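STING-associated CdnE c-di-GMP synthase (Flavobacteriaceae, PDB 6WT8) synthesises the cyclic dinucleotide c-di-GMP as a CD-NTase of the bacterial CBASS defence, probably providing the signal that its associated STING receptor senses. Local coordinates at residues Asn243-Ile248 / Ile288-Tyr293; Lys254-Phe259 / Leu299-Ile304. All blocks are in the same frame, centred on the assembly; numbering follows the deposited sequence.

Contact 1 (Asn243-Ile248 / Ile288-Tyr293); sequences NVKDII and IDVKKY
K245 and I248, one turn apart on helix 235-248, meet V290 in the loop that follows helix 278-287. That loop opens with an Asx turn at D289, so the contact joins a helix flank to a compact turn within the helical part of the chain. The apolar share is small and divided between the two methyls of V290. Its CG1 lies 4.0 Å from K245 CG, part of the aliphatic stem of the lysine, while V290 CG2 lies 4.0 Å from I248 CG2, the two side chains meeting at about a right angle. A branched valine suits the place because one short side chain serves both neighbours.

The polar share belongs to the end of K245. With CG anti to the backbone N (chi1 -167°), the lysine runs out past V290 and then bends at its last two torsions, which carries NZ to the carbonyl of Y286, its hydrogen-bond acceptor; the ammonium also makes a cation-pi contact with that tyrosine. A water accepts from K245 NZ at 3.1 Å and from V290 N at 2.9 Å, bridging helix and loop. Inside the turn, D289 supplies a short carboxylate, and its OD1 accepts from K291 N at 2.9 Å, the donor lying 53° out of the carboxylate plane.

Contact 2 (Lys254-Phe259 / Leu299-Ile304); sequences KNMIRF and LDLVSI
F259 of helix 253-266 meets V302 of helix 300-314, the two side chains standing at about a right angle. Having CG anti to the backbone N (chi1 178°) sends the phenylalanine outward, and the CZ and CE2 end of its ring meets the valine methyls at an oblique angle: CZ comes to 3.9 Å from V302 CG2, while CE2 is 4.0 Å from the same methyl. V302 CG1 follows slightly farther off, at 4.2 Å from F259 CZ, so both branches of the valine take part. A long, flat residue thus spans the gap between two well-separated backbones, and a compact branched one receives it.

Nearly a turn earlier, M256, present as selenomethionine, is also turned across a leucine at about a right angle. Here the middle of the chain makes the contact: M256 CG lies 4.1 Å from L301 CD1, and M256 SE is 4.3 Å from I304 CG2. The bend at chi3 (-47°) then turns the terminal CE onto Y293. A flexible, unbranched side chain is suited to touching several residues in this way.

L350 of helix 336-360 packs on both F259 and V302. An alanine in place of F259 would probably open a gap among these three helices and deprive both V302 methyls of the ring end they meet.

Another flank of helix 253-266 is held by polar bonds, R258 donating NE to M55 O and NH1 to N96 O. The axes of the short segments pass 10.9 Å apart at a signed crossing angle of -71°, a steep crossing filled by buried apolar side chains: steeply crossed helix-helix packing in an all-helical part of the chain, with helix 336-360 as the third helix through L350.

Contacts 1 and 2 have centres about 12 Å apart, and their segments alternate along the chain, so each helix or loop of one is followed by its counterpart in the other. Two bonds tie 243-248 to the start of helix 253-266: N243 OD1 takes K254 NZ at 2.8 Å, and D246 OD1 takes K254 N at 2.9 Å, placing a carboxylate where the helix dipole would probably favour it. Y293 of contact 1 packs on both segments of contact 2, with CZ 3.5 Å from M256 CE and CB 3.7 Å from L301 CD2. Both contacts belong to helices and loops outside the mixed sheet, which in CD-NTases is part of the nucleotidyltransferase core.

Contact 1 (Asn243-Ile248 / Ile288-Tyr293)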
loop_
_atom_site.group_PDB
_atom_site.type_symbol
_atom_site.label_atom_id
_atom_site.label_comp_id
_atom_site.label_asym_id
_atom_site.label_seq_id
_atom_site.Cartn_x
_atom_site.Cartn_y
_atom_site.Cartn_z
ATOM N N ASN A 243 0.089 -3.123 8.221
ATOM C CA ASN A 243 0.642 -4.333 8.840
ATOM C C ASN A 243 0.201 -4.462 10.295
ATOM O O ASN A 243 -0.187 -5.555 10.761
ATOM C CB ASN A 243 2.161 -4.330 8.693
ATOM C CG ASN A 243 2.601 -4.699 7.280
ATOM O OD1 ASN A 243 1.827 -5.286 6.502
ATOM N ND2 ASN A 243 3.848 -4.332 6.916
ATOM N N VAL A 244 0.189 -3.345 11.032
ATOM C CA VAL A 244 -0.225 -3.391 12.435
ATOM C C VAL A 244 -1.703 -3.705 12.566
ATOM O O VAL A 244 -2.106 -4.553 13.373
ATOM C CB VAL A 244 0.111 -2.050 13.105
ATOM C CG1 VAL A 244 -0.667 -1.921 14.361
ATOM C CG2 VAL A 244 1.540 -2.006 13.329
ATOM N N LYS A 245 -2.566 -3.032 11.775
ATOM C CA LYS A 245 -3.966 -3.309 11.946
ATOM C C LYS A 245 -4.347 -4.706 11.446
ATOM O O LYS A 245 -5.283 -5.306 11.981
ATOM C CB LYS A 245 -4.795 -2.196 11.280
ATOM C CG LYS A 245 -6.231 -2.342 11.736
ATOM C CD LYS A 245 -7.187 -1.311 11.219
ATOM C CE LYS A 245 -7.471 -0.181 12.141
ATOM N NZ LYS A 245 -9.008 -0.047 12.106
ATOM N N ASP A 246 -3.570 -5.278 10.501
ATOM C CA ASP A 246 -3.857 -6.656 10.123
ATOM C C ASP A 246 -3.648 -7.568 11.326
ATOM O O ASP A 246 -4.461 -8.469 11.576
ATOM C CB ASP A 246 -2.967 -7.094 8.955
ATOM C CG ASP A 246 -3.354 -8.498 8.461
ATOM O OD1 ASP A 246 -4.462 -8.654 7.914
ATOM O OD2 ASP A 246 -2.617 -9.469 8.671
ATOM N N ILE A 247 -2.594 -7.290 12.112
ATOM C CA ILE A 247 -2.369 -8.108 13.316
ATOM C C ILE A 247 -3.517 -7.922 14.311
ATOM O O ILE A 247 -4.078 -8.898 14.857
ATOM C CB ILE A 247 -1.012 -7.735 13.919
ATOM C CG1 ILE A 247 0.110 -8.180 12.987
ATOM C CG2 ILE A 247 -0.834 -8.275 15.378
ATOM C CD1 ILE A 247 1.469 -7.521 13.295
ATOM N N ILE A 248 -3.883 -6.660 14.582
ATOM C CA ILE A 248 -4.991 -6.394 15.498
ATOM C C ILE A 248 -6.279 -7.063 15.029
ATOM O O ILE A 248 -7.055 -7.573 15.849
ATOM C CB ILE A 248 -5.185 -4.882 15.698
ATOM C CG1 ILE A 248 -3.926 -4.267 16.264
ATOM C CG2 ILE A 248 -6.414 -4.579 16.568
ATOM C CD1 ILE A 248 -3.977 -2.698 16.310
ATOM N N ILE A 288 -12.724 0.270 8.837
ATOM C CA ILE A 288 -13.733 -0.573 9.472
ATOM C C ILE A 288 -13.286 -0.899 10.898
ATOM O O ILE A 288 -12.117 -1.210 11.151
ATOM C CB ILE A 288 -13.972 -1.849 8.627
ATOM C CG1 ILE A 288 -14.542 -1.463 7.251
ATOM C CG2 ILE A 288 -14.978 -2.804 9.301
ATOM C CD1 ILE A 288 -14.690 -2.603 6.236
ATOM N N ASP A 289 -14.230 -0.853 11.844
ATOM C CA ASP A 289 -13.925 -1.108 13.249
ATOM C C ASP A 289 -13.557 -2.572 13.399
ATOM O O ASP A 289 -14.368 -3.431 13.044
ATOM C CB ASP A 289 -15.165 -0.765 14.091
ATOM C CG ASP A 289 -15.005 -1.074 15.602
ATOM O OD1 ASP A 289 -14.006 -1.681 16.096
ATOM O OD2 ASP A 289 -15.955 -0.686 16.328
ATOM N N VAL A 290 -12.347 -2.871 13.924
ATOM C CA VAL A 290 -11.919 -4.270 13.962
ATOM C C VAL A 290 -12.858 -5.135 14.775
ATOM O O VAL A 290 -12.965 -6.338 14.513
ATOM C CB VAL A 290 -10.494 -4.474 14.505
ATOM C CG1 VAL A 290 -9.467 -3.988 13.507
ATOM C CG2 VAL A 290 -10.332 -3.877 15.942
ATOM N N LYS A 291 -13.520 -4.574 15.799
ATOM C CA LYS A 291 -14.378 -5.431 16.618
ATOM C C LYS A 291 -15.541 -5.999 15.815
ATOM O O LYS A 291 -16.139 -7.005 16.225
ATOM C CB LYS A 291 -14.902 -4.681 17.847
ATOM C CG LYS A 291 -13.767 -4.285 18.748
ATOM C CD LYS A 291 -14.207 -4.141 20.202
ATOM C CE LYS A 291 -13.015 -4.378 21.100
ATOM N NZ LYS A 291 -11.938 -3.402 20.756
ATOM N N LYS A 292 -15.886 -5.372 14.695
ATOM C CA LYS A 292 -16.999 -5.866 13.904
ATOM C C LYS A 292 -16.645 -7.091 13.104
ATOM O O LYS A 292 -17.556 -7.811 12.720
ATOM C CB LYS A 292 -17.507 -4.790 12.959
ATOM C CG LYS A 292 -18.063 -3.610 13.764
ATOM C CD LYS A 292 -18.528 -2.518 12.834
ATOM C CE LYS A 292 -19.036 -1.302 13.656
ATOM N NZ LYS A 292 -19.299 -0.090 12.840
ATOM N N TYR A 293 -15.350 -7.378 12.904
ATOM C CA TYR A 293 -15.022 -8.468 12.014
ATOM C C TYR A 293 -13.852 -9.361 12.441
ATOM O O TYR A 293 -13.612 -10.373 11.763
ATOM C CB TYR A 293 -14.751 -7.914 10.602
ATOM C CG TYR A 293 -13.476 -7.118 10.418
ATOM C CD1 TYR A 293 -13.441 -5.739 10.652
ATOM C CD2 TYR A 293 -12.299 -7.775 10.067
ATOM C CE1 TYR A 293 -12.246 -5.023 10.449
ATOM C CE2 TYR A 293 -11.155 -7.098 9.830
ATOM C CZ TYR A 293 -11.131 -5.734 10.058
ATOM O OH TYR A 293 -9.929 -5.053 9.871
HETATM O O HOH W 1 -10.753 -0.591 14.651
#

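Contact 2 (Lys254-Phe259 / Leu299-Ile304)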
loop_
_atom_site.group_PDB
_atom_site.type_symbol
_atom_site.label_atom_id
_atom_site.label_comp_id
_atom_site.label_asym_id
_atom_site.label_seq_id
_atom_site.Cartn_x
_atom_site.Cartn_y
_atom_site.Cartn_z
ATOM N N LYS A 254 -5.996 -7.680 5.634
ATOM C CA LYS A 254 -5.388 -7.835 4.298
ATOM C C LYS A 254 -6.230 -8.720 3.389
ATOM O O LYS A 254 -6.293 -8.467 2.161
ATOM C CB LYS A 254 -3.982 -8.413 4.393
ATOM C CG LYS A 254 -3.025 -7.387 5.020
ATOM C CD LYS A 254 -1.617 -8.058 5.142
ATOM C CE LYS A 254 -0.645 -7.206 5.904
ATOM N NZ LYS A 254 0.747 -7.758 5.830
ATOM N N ASN A 255 -6.891 -9.737 3.944
ATOM C CA ASN A 255 -7.768 -10.557 3.116
ATOM C C ASN A 255 -8.895 -9.712 2.526
ATOM O O ASN A 255 -9.230 -9.852 1.335
ATOM C CB ASN A 255 -8.346 -11.708 3.951
ATOM C CG ASN A 255 -7.278 -12.686 4.394
ATOM O OD1 ASN A 255 -6.280 -12.912 3.687
ATOM N ND2 ASN A 255 -7.524 -13.348 5.527
HETATM N N MSE A 256 -9.432 -8.759 3.311
HETATM C CA MSE A 256 -10.503 -7.873 2.785
HETATM C C MSE A 256 -9.940 -6.955 1.703
HETATM O O MSE A 256 -10.604 -6.725 0.660
HETATM C CB MSE A 256 -11.169 -7.019 3.879
HETATM C CG MSE A 256 -11.970 -7.930 4.764
HETATM SE SE MSE A 256 -13.162 -6.877 6.007
HETATM C CE MSE A 256 -11.826 -5.516 6.646
ATOM N N ILE A 257 -8.726 -6.433 1.910
ATOM C CA ILE A 257 -8.158 -5.521 0.908
ATOM C C ILE A 257 -7.967 -6.253 -0.419
ATOM O O ILE A 257 -8.323 -5.742 -1.509
ATOM C CB ILE A 257 -6.832 -4.972 1.437
ATOM C CG1 ILE A 257 -7.155 -3.933 2.525
ATOM C CG2 ILE A 257 -6.012 -4.281 0.276
ATOM C CD1 ILE A 257 -5.939 -3.455 3.326
ATOM N N ARG A 258 -7.324 -7.441 -0.357
ATOM C CA ARG A 258 -7.044 -8.174 -1.596
ATOM C C ARG A 258 -8.342 -8.586 -2.274
ATOM O O ARG A 258 -8.425 -8.582 -3.500
ATOM C CB ARG A 258 -6.151 -9.386 -1.280
ATOM C CG ARG A 258 -4.743 -8.920 -0.851
ATOM C CD ARG A 258 -3.745 -10.091 -0.762
ATOM N NE ARG A 258 -4.170 -10.952 0.322
ATOM C CZ ARG A 258 -3.566 -11.127 1.505
ATOM N NH1 ARG A 258 -2.386 -10.606 1.906
ATOM N NH2 ARG A 258 -4.161 -11.915 2.357
ATOM N N PHE A 259 -9.346 -9.001 -1.486
ATOM C CA PHE A 259 -10.645 -9.352 -2.067
ATOM C C PHE A 259 -11.229 -8.185 -2.826
ATOM O O PHE A 259 -11.613 -8.335 -3.983
ATOM C CB PHE A 259 -11.586 -9.786 -0.940
ATOM C CG PHE A 259 -12.977 -10.127 -1.377
ATOM C CD1 PHE A 259 -13.215 -11.202 -2.171
ATOM C CD2 PHE A 259 -14.026 -9.435 -0.886
ATOM C CE1 PHE A 259 -14.534 -11.536 -2.579
ATOM C CE2 PHE A 259 -15.329 -9.759 -1.271
ATOM C CZ PHE A 259 -15.575 -10.838 -2.089
ATOM N N LEU A 299 -16.169 -16.015 4.957
ATOM C CA LEU A 299 -17.328 -15.747 4.091
ATOM C C LEU A 299 -18.155 -14.607 4.657
ATOM O O LEU A 299 -18.763 -13.850 3.902
ATOM C CB LEU A 299 -18.204 -17.005 3.923
ATOM C CG LEU A 299 -17.548 -18.138 3.078
ATOM C CD1 LEU A 299 -18.417 -19.346 3.121
ATOM C CD2 LEU A 299 -17.344 -17.725 1.615
ATOM N N ASP A 300 -18.216 -14.490 5.987
ATOM C CA ASP A 300 -19.012 -13.425 6.573
ATOM C C ASP A 300 -18.360 -12.064 6.376
ATOM O O ASP A 300 -19.052 -11.050 6.520
ATOM C CB ASP A 300 -19.242 -13.698 8.069
ATOM C CG ASP A 300 -20.141 -14.932 8.312
ATOM O OD1 ASP A 300 -20.821 -15.386 7.381
ATOM O OD2 ASP A 300 -20.187 -15.475 9.443
ATOM N N LEU A 301 -17.063 -12.007 6.021
ATOM C CA LEU A 301 -16.448 -10.726 5.702
ATOM C C LEU A 301 -17.042 -10.098 4.466
ATOM O O LEU A 301 -16.940 -8.862 4.299
ATOM C CB LEU A 301 -14.935 -10.866 5.492
ATOM C CG LEU A 301 -14.187 -11.383 6.710
ATOM C CD1 LEU A 301 -12.703 -11.607 6.364
ATOM C CD2 LEU A 301 -14.313 -10.444 7.910
ATOM N N VAL A 302 -17.613 -10.905 3.549
ATOM C CA VAL A 302 -18.185 -10.314 2.339
ATOM C C VAL A 302 -19.350 -9.431 2.724
ATOM O O VAL A 302 -19.511 -8.338 2.182
ATOM C CB VAL A 302 -18.617 -11.402 1.348
ATOM C CG1 VAL A 302 -19.160 -10.771 0.039
ATOM C CG2 VAL A 302 -17.431 -12.308 1.046
ATOM N N SER A 303 -20.179 -9.900 3.670
ATOM C CA SER A 303 -21.279 -9.097 4.191
ATOM C C SER A 303 -20.786 -7.829 4.914
ATOM O O SER A 303 -21.382 -6.765 4.760
ATOM C CB SER A 303 -22.080 -9.953 5.141
ATOM O OG SER A 303 -23.154 -9.216 5.723
ATOM N N ILE A 304 -19.712 -7.927 5.703
ATOM C CA ILE A 304 -19.157 -6.726 6.364
ATOM C C ILE A 304 -18.788 -5.671 5.334
ATOM O O ILE A 304 -19.085 -4.480 5.478
ATOM C CB ILE A 304 -17.926 -7.110 7.200
ATOM C CG1 ILE A 304 -18.338 -7.882 8.413
ATOM C CG2 ILE A 304 -17.061 -5.855 7.607
ATOM C CD1 ILE A 304 -19.173 -7.140 9.423
#